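Local atomic coordinates of enoyl-CoA hydratase (Thermus thermophilus, PDB entry 1WZ8), a protein that probably hydrates the double bond of enoyl-CoA thioesters, reversibly forming 3-hydroxyacyl-CoA, as a hexameric member of the crotonase family. Residues Ser4-Ala7 / Ala13-Trp16; Ile24-Arg27 / Leu31-Met34; Ala152-Pro157 / His223-Phe228. One frame throughout, in Å; residues are numbered along the deposited sequence.

Overall arrangement
The three contacts follow one another along the chain without overlap. The centres of contacts 1 and 2 lie 14 Å apart, and they meet where strands 12-18 and 21-26 pair at one edge of the mixed six-stranded sheet. Contact 1 packs helix 3-8 against strand 12-18, outermost at that edge within the chain. Contact 2 closes the turn that leaves strand 21-26 and leads to helix 36-49. Contact 3 lies on the opposite side of the chain's centre, with its centre about 25 Å from that of contact 2 and 30 Å from that of contact 1. It is a helical contact at the subunit interfaces. Sheet edge and subunit interfaces are thus built by separate parts of the fold.

Contact 1 of 3, residues Ser4-Ala7 / Ala13-Trp16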
ATOM      1  N   SER A   4      -3.685  41.299   5.966  1.00 35.82           N
ATOM      2  CA  SER A   4      -2.380  40.682   5.756  1.00 35.84           C
ATOM      3  C   SER A   4      -2.384  39.690   4.598  1.00 35.45           C
ATOM      4  O   SER A   4      -1.389  39.561   3.884  1.00 36.06           O
ATOM      5  CB  SER A   4      -1.909  39.987   7.034  1.00 36.28           C
ATOM      6  OG  SER A   4      -1.652  40.937   8.053  1.00 37.42           O
ATOM      7  N   LEU A   5      -3.497  38.984   4.416  1.00 33.65           N
ATOM      8  CA  LEU A   5      -3.608  38.020   3.324  1.00 32.87           C
ATOM      9  C   LEU A   5      -3.792  38.764   2.008  1.00 31.44           C
ATOM     10  O   LEU A   5      -3.096  38.498   1.031  1.00 30.99           O
ATOM     11  CB  LEU A   5      -4.795  37.076   3.548  1.00 32.71           C
ATOM     12  CG  LEU A   5      -4.665  36.017   4.644  1.00 32.74           C
ATOM     13  CD1 LEU A   5      -5.978  35.263   4.780  1.00 32.44           C
ATOM     14  CD2 LEU A   5      -3.532  35.059   4.301  1.00 33.12           C
ATOM     15  N   GLU A   6      -4.742  39.694   1.991  1.00 30.75           N
ATOM     16  CA  GLU A   6      -5.011  40.485   0.798  1.00 30.73           C
ATOM     17  C   GLU A   6      -3.718  41.156   0.347  1.00 30.00           C
ATOM     18  O   GLU A   6      -3.409  41.201  -0.841  1.00 28.87           O
ATOM     19  CB  GLU A   6      -6.072  41.548   1.100  1.00 32.48           C
ATOM     20  CG  GLU A   6      -7.472  40.992   1.332  1.00 33.64           C
ATOM     21  CD  GLU A   6      -8.293  40.914   0.052  1.00 35.10           C
ATOM     22  OE1 GLU A   6      -7.705  41.034  -1.042  1.00 37.51           O
ATOM     23  OE2 GLU A   6      -9.527  40.730   0.140  1.00 33.52           O
ATOM     24  N   ALA A   7      -2.961  41.662   1.315  1.00 28.28           N
ATOM     25  CA  ALA A   7      -1.702  42.343   1.036  1.00 28.57           C
ATOM     26  C   ALA A   7      -0.636  41.437   0.423  1.00 27.76           C
ATOM     27  O   ALA A   7       0.200  41.897  -0.351  1.00 25.88           O
ATOM     28  CB  ALA A   7      -1.167  42.974   2.320  1.00 28.27           C
ATOM     29  N   ALA A  13      -8.987  37.488  -3.442  1.00 17.61           N
ATOM     30  CA  ALA A  13      -9.813  38.383  -2.644  1.00 18.24           C
ATOM     31  C   ALA A  13     -10.389  37.536  -1.520  1.00 17.01           C
ATOM     32  O   ALA A  13     -10.750  36.381  -1.738  1.00 17.39           O
ATOM     33  CB  ALA A  13     -10.935  38.971  -3.494  1.00 17.19           C
ATOM     34  N   PHE A  14     -10.473  38.105  -0.324  1.00 16.90           N
ATOM     35  CA  PHE A  14     -10.989  37.367   0.823  1.00 17.27           C
ATOM     36  C   PHE A  14     -12.184  38.061   1.463  1.00 16.84           C
ATOM     37  O   PHE A  14     -12.201  39.286   1.615  1.00 17.40           O
ATOM     38  CB  PHE A  14      -9.887  37.183   1.867  1.00 17.19           C
ATOM     39  CG  PHE A  14      -8.644  36.530   1.332  1.00 18.85           C
ATOM     40  CD1 PHE A  14      -7.723  37.256   0.582  1.00 18.99           C
ATOM     41  CD2 PHE A  14      -8.387  35.184   1.585  1.00 20.02           C
ATOM     42  CE1 PHE A  14      -6.562  36.653   0.092  1.00 18.87           C
ATOM     43  CE2 PHE A  14      -7.227  34.571   1.099  1.00 20.33           C
ATOM     44  CZ  PHE A  14      -6.315  35.306   0.353  1.00 19.53           C
ATOM     45  N   ALA A  15     -13.183  37.272   1.841  1.00 15.05           N
ATOM     46  CA  ALA A  15     -14.382  37.813   2.464  1.00 14.17           C
ATOM     47  C   ALA A  15     -15.076  36.763   3.323  1.00 15.49           C
ATOM     48  O   ALA A  15     -14.789  35.573   3.210  1.00 16.35           O
ATOM     49  CB  ALA A  15     -15.338  38.322   1.390  1.00 12.15           C
ATOM     50  N   TRP A  16     -15.975  37.221   4.188  1.00 16.59           N
ATOM     51  CA  TRP A  16     -16.736  36.333   5.063  1.00 17.94           C
ATOM     52  C   TRP A  16     -18.221  36.464   4.711  1.00 19.09           C
ATOM     53  O   TRP A  16     -18.977  37.135   5.418  1.00 20.88           O
ATOM     54  CB  TRP A  16     -16.545  36.712   6.540  1.00 18.53           C
ATOM     55  CG  TRP A  16     -15.133  36.636   7.061  1.00 21.00           C
ATOM     56  CD1 TRP A  16     -14.232  37.660   7.151  1.00 22.16           C
ATOM     57  CD2 TRP A  16     -14.480  35.480   7.600  1.00 19.98           C
ATOM     58  NE1 TRP A  16     -13.061  37.214   7.720  1.00 23.27           N
ATOM     59  CE2 TRP A  16     -13.186  35.878   8.003  1.00 22.05           C
ATOM     60  CE3 TRP A  16     -14.865  34.144   7.783  1.00 21.29           C
ATOM     61  CZ2 TRP A  16     -12.272  34.988   8.580  1.00 21.75           C
ATOM     62  CZ3 TRP A  16     -13.953  33.258   8.358  1.00 21.68           C
ATOM     63  CH2 TRP A  16     -12.673  33.687   8.749  1.00 22.33           C
TER
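E6 reaches from helix 3-8 to the backbone of F14, while L5 beside it lies over the F14 ring. The E6 side chain leaves the helix with CG beside its own backbone N (chi1 -70°). CB itself heads past the strand, not at it. CG then comes 3.8 Å from F14 CD1. A sharp bend at chi2 (-91°) swings the carboxylate in toward the strand. CD sits at the edge of the ring, near its plane, 3.7 Å from F14 CD1. Carboxylate and ring are turned nearly perpendicular to each other. At the tip both oxygens lie near A13 CA, but OE2 alone of the two accepts a hydrogen bond, nearly straight, from F14 N at 2.8 Å. The donor comes from well above the carboxylate plane, 61° out of it.

L5 supplies the apolar half. Its CB stands over one face of the F14 ring in a CH-pi contact, 4.0 Å from the ring centroid and displaced toward the rim. Farther out, L5 CD1 lies along the CD2-CE2 side, 3.9 Å from F14 CE2. The two side chains cross at about a right angle. V45 of helix 36-49 also touches F14, and D48 and L49 of that helix touch L5.

A13 and A15 pair through their backbones with T25 and E23 of strand 21-26. F14 lies between them, and its N-H turns to the other flank of the strand. Strand 12-18 is an outermost strand of the sheet within this chain. E6 thus gives this edge N-H an acceptor, in the place where a further strand could have supplied one. The contact pairs a polar grip by a probably charged carboxylate with an apolar one, and helix 36-49 shares in the second.

Contact 2 of 3, residues Ile24-Arg27 / Leu31-Met34; sequences ITFR and LNAM
F26 is the first residue of 24-27 to touch the loop 31-34. Its CG lies between the backbone N and the carbonyl carbon (chi1 56°), and this turns the ring toward N32. CE1 at the ring edge meets N32 CB at 4.1 Å, with CB near the ring plane. The ring and the N32 amide are inclined by 65°. F67 meets the F26 ring edge-to-face, and L38 and L42 of helix 36-49 also pack on it.

R27 follows, where the strand has ended. Its CB points away from the loop, and the side chain runs out extended to a salt bridge with E63. Its backbone does the touching instead: N32 OD1 lies 3.5 Å from R27 CA.

That oxygen has its own donor in G28 N. On the other branch of the amide, ND2 donates to E63 O and F67 O, which fixes the rotation of the buried group. N32 thus ties the turn after strand 21-26 to the segment after strand 57-62. This is the strand-to-helix loop of the crotonase fold, which in related enzymes borders the acyl-CoA site.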
ATOM      1  N   ILE A  24     -12.723  32.692  -0.794  1.00 14.37           N
ATOM      2  CA  ILE A  24     -11.557  33.115  -1.556  1.00 14.88           C
ATOM      3  C   ILE A  24     -11.957  33.208  -3.023  1.00 14.57           C
ATOM      4  O   ILE A  24     -12.287  32.199  -3.647  1.00 14.29           O
ATOM      5  CB  ILE A  24     -10.393  32.110  -1.430  1.00 13.94           C
ATOM      6  CG1 ILE A  24     -10.005  31.934   0.041  1.00 16.02           C
ATOM      7  CG2 ILE A  24      -9.191  32.609  -2.229  1.00 15.84           C
ATOM      8  CD1 ILE A  24      -8.816  31.002   0.249  1.00 15.30           C
ATOM      9  N   THR A  25     -11.946  34.427  -3.557  1.00 15.67           N
ATOM     10  CA  THR A  25     -12.290  34.670  -4.952  1.00 15.74           C
ATOM     11  C   THR A  25     -10.995  34.940  -5.705  1.00 16.07           C
ATOM     12  O   THR A  25     -10.218  35.810  -5.315  1.00 18.29           O
ATOM     13  CB  THR A  25     -13.217  35.909  -5.104  1.00 17.93           C
ATOM     14  OG1 THR A  25     -14.449  35.682  -4.406  1.00 19.01           O
ATOM     15  CG2 THR A  25     -13.522  36.167  -6.571  1.00 17.81           C
ATOM     16  N   PHE A  26     -10.749  34.199  -6.776  1.00 15.39           N
ATOM     17  CA  PHE A  26      -9.526  34.407  -7.534  1.00 15.19           C
ATOM     18  C   PHE A  26      -9.820  35.000  -8.899  1.00 16.26           C
ATOM     19  O   PHE A  26     -10.849  34.713  -9.516  1.00 16.61           O
ATOM     20  CB  PHE A  26      -8.734  33.099  -7.654  1.00 14.86           C
ATOM     21  CG  PHE A  26      -9.507  31.967  -8.266  1.00 13.89           C
ATOM     22  CD1 PHE A  26      -9.543  31.798  -9.644  1.00 12.96           C
ATOM     23  CD2 PHE A  26     -10.175  31.052  -7.459  1.00 13.42           C
ATOM     24  CE1 PHE A  26     -10.232  30.726 -10.213  1.00 13.86           C
ATOM     25  CE2 PHE A  26     -10.867  29.980  -8.014  1.00 13.20           C
ATOM     26  CZ  PHE A  26     -10.894  29.815  -9.391  1.00 14.11           C
ATOM     27  N   ARG A  27      -8.903  35.844  -9.356  1.00 16.85           N
ATOM     28  CA  ARG A  27      -9.052  36.530 -10.629  1.00 18.57           C
ATOM     29  C   ARG A  27      -7.836  36.290 -11.514  1.00 17.73           C
ATOM     30  O   ARG A  27      -6.716  36.620 -11.136  1.00 18.46           O
ATOM     31  CB  ARG A  27      -9.216  38.027 -10.357  1.00 21.23           C
ATOM     32  CG  ARG A  27      -9.613  38.886 -11.542  1.00 26.25           C
ATOM     33  CD  ARG A  27      -9.721  40.337 -11.089  1.00 31.47           C
ATOM     34  NE  ARG A  27     -10.391  41.190 -12.068  1.00 36.55           N
ATOM     35  CZ  ARG A  27      -9.933  41.431 -13.291  1.00 37.92           C
ATOM     36  NH1 ARG A  27      -8.794  40.883 -13.695  1.00 39.60           N
ATOM     37  NH2 ARG A  27     -10.610  42.222 -14.110  1.00 39.59           N
ATOM     38  N   LEU A  31     -11.504  33.822 -18.544  1.00 22.39           N
ATOM     39  CA  LEU A  31     -11.916  32.541 -17.987  1.00 20.86           C
ATOM     40  C   LEU A  31     -10.991  32.189 -16.830  1.00 19.46           C
ATOM     41  O   LEU A  31     -10.802  31.019 -16.497  1.00 18.69           O
ATOM     42  CB  LEU A  31     -11.839  31.457 -19.063  1.00 22.21           C
ATOM     43  CG  LEU A  31     -12.668  31.733 -20.323  1.00 23.74           C
ATOM     44  CD1 LEU A  31     -12.484  30.597 -21.320  1.00 24.56           C
ATOM     45  CD2 LEU A  31     -14.134  31.887 -19.943  1.00 23.08           C
ATOM     46  N   ASN A  32     -10.426  33.227 -16.224  1.00 18.01           N
ATOM     47  CA  ASN A  32      -9.501  33.087 -15.114  1.00 17.05           C
ATOM     48  C   ASN A  32      -8.340  32.147 -15.400  1.00 17.61           C
ATOM     49  O   ASN A  32      -7.955  31.342 -14.546  1.00 18.20           O
ATOM     50  CB  ASN A  32     -10.237  32.653 -13.844  1.00 17.41           C
ATOM     51  CG  ASN A  32     -11.163  33.730 -13.314  1.00 19.59           C
ATOM     52  OD1 ASN A  32     -10.787  34.903 -13.225  1.00 19.85           O
ATOM     53  ND2 ASN A  32     -12.378  33.337 -12.945  1.00 16.43           N
ATOM     54  N   ALA A  33      -7.790  32.237 -16.608  1.00 17.06           N
ATOM     55  CA  ALA A  33      -6.628  31.425 -16.953  1.00 17.90           C
ATOM     56  C   ALA A  33      -5.615  31.903 -15.921  1.00 18.30           C
ATOM     57  O   ALA A  33      -5.554  33.094 -15.618  1.00 18.75           O
ATOM     58  CB  ALA A  33      -6.150  31.741 -18.364  1.00 20.06           C
ATOM     59  N   MET A  34      -4.829  30.984 -15.378  1.00 16.59           N
ATOM     60  CA  MET A  34      -3.883  31.342 -14.334  1.00 15.86           C
ATOM     61  C   MET A  34      -2.483  31.769 -14.741  1.00 16.55           C
ATOM     62  O   MET A  34      -1.718  30.975 -15.279  1.00 17.51           O
ATOM     63  CB  MET A  34      -3.741  30.183 -13.352  1.00 13.57           C
ATOM     64  CG  MET A  34      -5.038  29.672 -12.764  1.00 14.27           C
ATOM     65  SD  MET A  34      -4.671  28.194 -11.799  1.00 16.50           S
ATOM     66  CE  MET A  34      -6.322  27.693 -11.272  1.00 14.57           C
TER

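Contact 3 of 3, residues Ala152-Pro157 / His223-Phe228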
ATOM      1  N   ALA A 152      -5.408  14.400 -12.016  1.00 11.76           N
ATOM      2  CA  ALA A 152      -6.157  13.238 -12.470  1.00 11.55           C
ATOM      3  C   ALA A 152      -5.754  11.890 -11.905  1.00 10.89           C
ATOM      4  O   ALA A 152      -6.607  11.115 -11.486  1.00 10.34           O
ATOM      5  CB  ALA A 152      -6.145  13.179 -13.990  1.00 12.85           C
ATOM      6  N   VAL A 153      -4.464  11.594 -11.896  1.00  9.29           N
ATOM      7  CA  VAL A 153      -4.044  10.302 -11.395  1.00 10.41           C
ATOM      8  C   VAL A 153      -4.232  10.163  -9.889  1.00 10.81           C
ATOM      9  O   VAL A 153      -4.333   9.050  -9.383  1.00 13.03           O
ATOM     10  CB  VAL A 153      -2.595  10.003 -11.820  1.00  8.05           C
ATOM     11  CG1 VAL A 153      -2.132   8.668 -11.251  1.00  7.01           C
ATOM     12  CG2 VAL A 153      -2.531   9.959 -13.346  1.00  9.18           C
ATOM     13  N   LEU A 154      -4.306  11.281  -9.170  1.00 11.37           N
ATOM     14  CA  LEU A 154      -4.524  11.201  -7.724  1.00 12.62           C
ATOM     15  C   LEU A 154      -6.011  11.090  -7.387  1.00 13.01           C
ATOM     16  O   LEU A 154      -6.424  10.278  -6.548  1.00 10.46           O
ATOM     17  CB  LEU A 154      -3.974  12.445  -7.013  1.00 13.76           C
ATOM     18  CG  LEU A 154      -4.178  12.440  -5.489  1.00 14.17           C
ATOM     19  CD1 LEU A 154      -3.242  11.413  -4.873  1.00 13.70           C
ATOM     20  CD2 LEU A 154      -3.908  13.817  -4.899  1.00 16.13           C
ATOM     21  N   LEU A 155      -6.813  11.904  -8.064  1.00 11.77           N
ATOM     22  CA  LEU A 155      -8.237  11.985  -7.785  1.00  8.44           C
ATOM     23  C   LEU A 155      -9.258  11.155  -8.563  1.00  9.49           C
ATOM     24  O   LEU A 155     -10.138  10.547  -7.952  1.00 10.65           O
ATOM     25  CB  LEU A 155      -8.656  13.463  -7.850  1.00  8.76           C
ATOM     26  CG  LEU A 155      -7.762  14.473  -7.106  1.00  9.30           C
ATOM     27  CD1 LEU A 155      -8.276  15.893  -7.328  1.00  7.28           C
ATOM     28  CD2 LEU A 155      -7.730  14.143  -5.621  1.00  9.95           C
ATOM     29  N   TRP A 156      -9.158  11.111  -9.891  1.00 10.57           N
ATOM     30  CA  TRP A 156     -10.164  10.398 -10.687  1.00  9.29           C
ATOM     31  C   TRP A 156     -10.512   8.934 -10.397  1.00  9.44           C
ATOM     32  O   TRP A 156     -11.692   8.585 -10.338  1.00  8.54           O
ATOM     33  CB  TRP A 156      -9.856  10.541 -12.185  1.00 11.47           C
ATOM     34  CG  TRP A 156     -10.172  11.905 -12.731  1.00 10.16           C
ATOM     35  CD1 TRP A 156      -9.652  13.098 -12.312  1.00 12.32           C
ATOM     36  CD2 TRP A 156     -11.062  12.212 -13.812  1.00 10.38           C
ATOM     37  NE1 TRP A 156     -10.164  14.128 -13.068  1.00 11.26           N
ATOM     38  CE2 TRP A 156     -11.029  13.612 -13.995  1.00 10.72           C
ATOM     39  CE3 TRP A 156     -11.883  11.440 -14.644  1.00 10.97           C
ATOM     40  CZ2 TRP A 156     -11.789  14.258 -14.979  1.00 11.08           C
ATOM     41  CZ3 TRP A 156     -12.639  12.085 -15.622  1.00 12.71           C
ATOM     42  CH2 TRP A 156     -12.584  13.481 -15.778  1.00 10.58           C
ATOM     43  N   PRO A 157      -9.513   8.059 -10.215  1.00  9.13           N
ATOM     44  CA  PRO A 157      -9.884   6.665  -9.947  1.00  8.92           C
ATOM     45  C   PRO A 157     -10.843   6.471  -8.777  1.00 10.67           C
ATOM     46  O   PRO A 157     -11.775   5.663  -8.863  1.00  9.90           O
ATOM     47  CB  PRO A 157      -8.535   5.988  -9.709  1.00  9.22           C
ATOM     48  CG  PRO A 157      -7.618   6.771 -10.614  1.00  7.75           C
ATOM     49  CD  PRO A 157      -8.050   8.199 -10.331  1.00  8.64           C
ATOM     50  N   HIS A 223      -6.664  10.159   3.754  1.00  8.86           N
ATOM     51  CA  HIS A 223      -5.555   9.216   3.755  1.00  8.45           C
ATOM     52  C   HIS A 223      -5.728   8.258   2.573  1.00  9.49           C
ATOM     53  O   HIS A 223      -4.778   7.581   2.170  1.00  8.56           O
ATOM     54  CB  HIS A 223      -5.494   8.422   5.065  1.00 10.95           C
ATOM     55  CG  HIS A 223      -4.649   9.064   6.122  1.00 12.43           C
ATOM     56  ND1 HIS A 223      -3.359   9.490   5.885  1.00 16.22           N
ATOM     57  CD2 HIS A 223      -4.899   9.325   7.426  1.00 15.92           C
ATOM     58  CE1 HIS A 223      -2.850   9.985   7.000  1.00 15.34           C
ATOM     59  NE2 HIS A 223      -3.763   9.896   7.950  1.00 12.48           N
ATOM     60  N   TRP A 224      -6.940   8.180   2.025  1.00  6.15           N
ATOM     61  CA  TRP A 224      -7.148   7.318   0.869  1.00  9.15           C
ATOM     62  C   TRP A 224      -6.364   7.907  -0.294  1.00  9.61           C
ATOM     63  O   TRP A 224      -5.736   7.184  -1.061  1.00 11.87           O
ATOM     64  CB  TRP A 224      -8.627   7.215   0.494  1.00  9.47           C
ATOM     65  CG  TRP A 224      -9.379   6.217   1.317  1.00  9.78           C
ATOM     66  CD1 TRP A 224      -9.866   6.393   2.581  1.00  9.65           C
ATOM     67  CD2 TRP A 224      -9.700   4.872   0.947  1.00 10.34           C
ATOM     68  NE1 TRP A 224     -10.471   5.243   3.019  1.00  9.35           N
ATOM     69  CE2 TRP A 224     -10.384   4.291   2.038  1.00 11.36           C
ATOM     70  CE3 TRP A 224      -9.477   4.099  -0.201  1.00 12.01           C
ATOM     71  CZ2 TRP A 224     -10.847   2.972   2.017  1.00 11.46           C
ATOM     72  CZ3 TRP A 224      -9.941   2.780  -0.224  1.00 13.61           C
ATOM     73  CH2 TRP A 224     -10.619   2.234   0.881  1.00 11.07           C
ATOM     74  N   TYR A 225      -6.397   9.228  -0.421  1.00  8.44           N
ATOM     75  CA  TYR A 225      -5.657   9.887  -1.486  1.00  8.11           C
ATOM     76  C   TYR A 225      -4.158   9.870  -1.179  1.00  9.04           C
ATOM     77  O   TYR A 225      -3.345   9.608  -2.058  1.00  8.64           O
ATOM     78  CB  TYR A 225      -6.107  11.341  -1.646  1.00  8.09           C
ATOM     79  CG  TYR A 225      -7.468  11.532  -2.275  1.00 10.54           C
ATOM     80  CD1 TYR A 225      -7.817  10.865  -3.450  1.00 11.21           C
ATOM     81  CD2 TYR A 225      -8.387  12.435  -1.731  1.00 11.82           C
ATOM     82  CE1 TYR A 225      -9.041  11.096  -4.073  1.00 11.23           C
ATOM     83  CE2 TYR A 225      -9.612  12.673  -2.345  1.00 13.38           C
ATOM     84  CZ  TYR A 225      -9.930  12.004  -3.515  1.00 13.38           C
ATOM     85  OH  TYR A 225     -11.121  12.265  -4.146  1.00 13.91           O
ATOM     86  N   ARG A 226      -3.804  10.145   0.070  1.00  9.19           N
ATOM     87  CA  ARG A 226      -2.404  10.186   0.463  1.00 12.18           C
ATOM     88  C   ARG A 226      -1.670   8.881   0.181  1.00 12.90           C
ATOM     89  O   ARG A 226      -0.482   8.895  -0.132  1.00 13.54           O
ATOM     90  CB  ARG A 226      -2.269  10.553   1.944  1.00 12.12           C
ATOM     91  CG  ARG A 226      -2.839  11.926   2.295  1.00 16.17           C
ATOM     92  CD  ARG A 226      -2.417  12.368   3.696  1.00 16.36           C
ATOM     93  NE  ARG A 226      -3.070  13.614   4.093  1.00 17.16           N
ATOM     94  CZ  ARG A 226      -4.163  13.678   4.846  1.00 18.27           C
ATOM     95  NH1 ARG A 226      -4.728  12.565   5.297  1.00 13.34           N
ATOM     96  NH2 ARG A 226      -4.701  14.856   5.139  1.00 18.07           N
ATOM     97  N   SER A 227      -2.374   7.756   0.279  1.00 11.93           N
ATOM     98  CA  SER A 227      -1.759   6.459   0.020  1.00 11.66           C
ATOM     99  C   SER A 227      -1.313   6.313  -1.437  1.00 12.59           C
ATOM    100  O   SER A 227      -0.520   5.433  -1.763  1.00 12.80           O
ATOM    101  CB  SER A 227      -2.738   5.331   0.373  1.00 11.03           C
ATOM    102  OG  SER A 227      -2.987   5.282   1.765  1.00 11.18           O
ATOM    103  N   PHE A 228      -1.821   7.184  -2.307  1.00 11.20           N
ATOM    104  CA  PHE A 228      -1.489   7.137  -3.728  1.00 11.35           C
ATOM    105  C   PHE A 228      -0.731   8.374  -4.192  1.00 11.55           C
ATOM    106  O   PHE A 228      -0.735   8.707  -5.375  1.00  8.83           O
ATOM    107  CB  PHE A 228      -2.766   6.973  -4.553  1.00 11.98           C
ATOM    108  CG  PHE A 228      -3.436   5.639  -4.362  1.00 12.21           C
ATOM    109  CD1 PHE A 228      -3.066   4.548  -5.143  1.00 11.37           C
ATOM    110  CD2 PHE A 228      -4.397   5.460  -3.367  1.00 15.07           C
ATOM    111  CE1 PHE A 228      -3.643   3.300  -4.948  1.00 14.47           C
ATOM    112  CE2 PHE A 228      -4.984   4.207  -3.163  1.00 14.96           C
ATOM    113  CZ  PHE A 228      -4.604   3.125  -3.950  1.00 15.11           C
TER
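L155 and Y225 make the CH-pi contact that joins 152-157 to the end of helix 211-226. L155 CD2 stands over one face of the ring, 3.7 Å from its centroid and 15° off the normal. The side chains cross at about a right angle.

Van der Waals packing is carried by L154. Its CG lies opposite the backbone N (chi1 179°), and this brings CD1 to the backbone carbonyls of Y225 and F228. CD1 lies 3.3 Å from Y225 O and 3.7 Å from F228 O. It also reaches Y225 CB at 4.3 Å. L101 of helix 83-102 packs on both L154 and Y225.

Near the contact, polar bonds form within 223-228 and to a second subunit. F228 N donates to Y225 O, and H223 O accepts from both S227 N and S227 OG. W224 NE1 binds V153 O of a second subunit, where the W224 ring also stacks on F228 of that subunit.

L154 O is buried without a polar partner and lies 3.4 Å from Y225 CD1. The contact within the chain therefore rests on apolar fit, while directed bonds nearby link this helical layer to neighbouring subunits of the hexamer.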